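Local coordinates for phosphoribosyl-AMP cyclohydrolase (PDB 7BGM), which probably catalyses the second and third steps of histidine biosynthesis, hydrolysing phosphoribosyl-ATP to phosphoribosyl-AMP and then opening the adenine ring of that product, at residues H196-L201 / V206-V211. Residues are numbered along the deposited sequence; the frame is centred on the assembly and turned at random.
Sequences HAMVLL and VKVEEV
The forked end of L201 is the bump of this contact, and V206, V208 and V211 line the hollow that receives it. CD2 of L201 lies 4.0 Å from CG1 of V206. CD1 of L201 faces the notch between two valine methyls, loosely, 4.3 Å from CG2 of V211 and 4.4 Å from CG2 of V208. With CG anti to its carbonyl carbon (chi1 -64°), L201 aims its fork at the valines; its CB packs 3.5 Å from O of V206. M198, one helical turn earlier, fills the flank: its chain bends at chi3 (71°) and swings CE to 4.0 Å from CG2 of V208, the side chains slanting across each other. The two segments belong to the last helices of the all-alpha, MazG-like pyrophosphohydrolase part, 183-204 and 208-218, joined by the short link 205-207. One nearly straight backbone bond (173°) closes the link: V206 N donates to L201 O over 3.0 Å, a 6→1 bond, as in a Schellman motif. K207 is the N-cap of the next helix; its N bonds E210 OE1 at 2.9 Å, approaching from above the carboxylate plane, as in one half of a capping box. That OE1 makes a salt bridge with K183 of the second subunit. Helix 127-140 adds L128, E132 and I135 against M198 and Y129 against V208; T186 and M190 of the second subunit press on L201 and V211, respectively.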
loop_
_atom_site.group_PDB
_atom_site.type_symbol
_atom_site.label_atom_id
_atom_site.label_comp_id
_atom_site.label_asym_id
_atom_site.label_seq_id
_atom_site.Cartn_x
_atom_site.Cartn_y
_atom_site.Cartn_z
ATOM N N HIS A 196 2.913 -15.480 12.959
ATOM C CA HIS A 196 2.119 -16.167 13.977
ATOM C C HIS A 196 1.012 -15.266 14.521
ATOM O O HIS A 196 -0.121 -15.723 14.739
ATOM C CB HIS A 196 3.036 -16.678 15.087
ATOM C CG HIS A 196 3.907 -17.815 14.653
ATOM N ND1 HIS A 196 5.171 -17.634 14.136
ATOM C CD2 HIS A 196 3.681 -19.152 14.639
ATOM C CE1 HIS A 196 5.691 -18.812 13.832
ATOM N NE2 HIS A 196 4.807 -19.750 14.133
ATOM N N ALA A 197 1.302 -13.976 14.707
ATOM C CA ALA A 197 0.247 -13.074 15.140
ATOM C C ALA A 197 -0.878 -13.041 14.113
ATOM O O ALA A 197 -2.056 -13.038 14.478
ATOM C CB ALA A 197 0.799 -11.673 15.386
ATOM N N MET A 198 -0.534 -13.013 12.817
ATOM C CA MET A 198 -1.586 -12.946 11.811
ATOM C C MET A 198 -2.441 -14.210 11.777
ATOM O O MET A 198 -3.612 -14.143 11.378
ATOM C CB MET A 198 -0.974 -12.636 10.446
ATOM C CG MET A 198 -0.655 -11.166 10.394
ATOM S SD MET A 198 0.334 -10.765 8.975
ATOM C CE MET A 198 -0.907 -10.975 7.708
ATOM N N VAL A 199 -1.889 -15.364 12.164
ATOM C CA VAL A 199 -2.732 -16.555 12.289
ATOM C C VAL A 199 -3.761 -16.365 13.397
ATOM O O VAL A 199 -4.941 -16.723 13.239
ATOM C CB VAL A 199 -1.875 -17.817 12.507
ATOM C CG1 VAL A 199 -2.772 -19.062 12.651
ATOM C CG2 VAL A 199 -0.895 -17.984 11.346
ATOM N N LEU A 200 -3.344 -15.782 14.528
ATOM C CA LEU A 200 -4.296 -15.459 15.590
ATOM C C LEU A 200 -5.335 -14.444 15.118
ATOM O O LEU A 200 -6.527 -14.584 15.420
ATOM C CB LEU A 200 -3.558 -14.952 16.841
ATOM C CG LEU A 200 -4.394 -14.548 18.061
ATOM C CD1 LEU A 200 -3.602 -14.788 19.378
ATOM C CD2 LEU A 200 -4.847 -13.096 18.013
ATOM N N LEU A 201 -4.910 -13.409 14.372
ATOM C CA LEU A 201 -5.897 -12.466 13.840
ATOM C C LEU A 201 -6.944 -13.181 12.998
ATOM O O LEU A 201 -8.143 -12.866 13.082
ATOM C CB LEU A 201 -5.215 -11.381 13.005
ATOM C CG LEU A 201 -4.243 -10.435 13.706
ATOM C CD1 LEU A 201 -3.772 -9.360 12.727
ATOM C CD2 LEU A 201 -4.894 -9.794 14.931
ATOM N N VAL A 206 -10.103 -10.673 12.690
ATOM C CA VAL A 206 -9.552 -9.314 12.680
ATOM C C VAL A 206 -8.709 -9.130 11.429
ATOM O O VAL A 206 -7.845 -9.959 11.124
ATOM C CB VAL A 206 -8.721 -9.021 13.942
ATOM C CG1 VAL A 206 -8.101 -7.639 13.830
ATOM C CG2 VAL A 206 -9.636 -9.082 15.160
ATOM N N LYS A 207 -8.965 -8.038 10.708
ATOM C CA LYS A 207 -8.176 -7.658 9.541
ATOM C C LYS A 207 -7.004 -6.751 9.928
ATOM O O LYS A 207 -7.117 -5.894 10.807
ATOM C CB LYS A 207 -9.063 -6.935 8.533
ATOM C CG LYS A 207 -10.242 -7.755 8.079
ATOM C CD LYS A 207 -9.908 -8.568 6.880
ATOM C CE LYS A 207 -9.637 -7.596 5.714
ATOM N NZ LYS A 207 -9.935 -8.093 4.368
ATOM N N VAL A 208 -5.877 -6.927 9.233
ATOM C CA VAL A 208 -4.725 -6.036 9.410
ATOM C C VAL A 208 -5.144 -4.571 9.278
ATOM O O VAL A 208 -4.693 -3.705 10.040
ATOM C CB VAL A 208 -3.626 -6.390 8.385
ATOM C CG1 VAL A 208 -2.559 -5.269 8.288
ATOM C CG2 VAL A 208 -2.975 -7.736 8.731
ATOM N N GLU A 209 -5.983 -4.267 8.280
ATOM C CA GLU A 209 -6.477 -2.895 8.089
ATOM C C GLU A 209 -7.127 -2.334 9.361
ATOM O O GLU A 209 -6.968 -1.141 9.676
ATOM C CB GLU A 209 -7.456 -2.844 6.910
ATOM C CG GLU A 209 -8.074 -1.463 6.725
ATOM C CD GLU A 209 -8.916 -1.332 5.444
ATOM O OE1 GLU A 209 -9.196 -2.378 4.801
ATOM O OE2 GLU A 209 -9.339 -0.182 5.140
ATOM N N GLU A 210 -7.864 -3.178 10.107
ATOM C CA GLU A 210 -8.497 -2.722 11.354
ATOM C C GLU A 210 -7.452 -2.390 12.404
ATOM O O GLU A 210 -7.616 -1.435 13.175
ATOM C CB GLU A 210 -9.468 -3.781 11.871
ATOM C CG GLU A 210 -10.651 -3.945 10.927
ATOM C CD GLU A 210 -11.531 -5.170 11.171
ATOM O OE1 GLU A 210 -11.054 -6.208 11.655
ATOM O OE2 GLU A 210 -12.725 -5.084 10.825
ATOM N N VAL A 211 -6.367 -3.160 12.437
ATOM C CA VAL A 211 -5.277 -2.884 13.370
ATOM C C VAL A 211 -4.616 -1.558 13.016
ATOM O O VAL A 211 -4.355 -0.718 13.887
ATOM C CB VAL A 211 -4.264 -4.045 13.357
ATOM C CG1 VAL A 211 -3.038 -3.717 14.284
ATOM C CG2 VAL A 211 -4.944 -5.364 13.790
#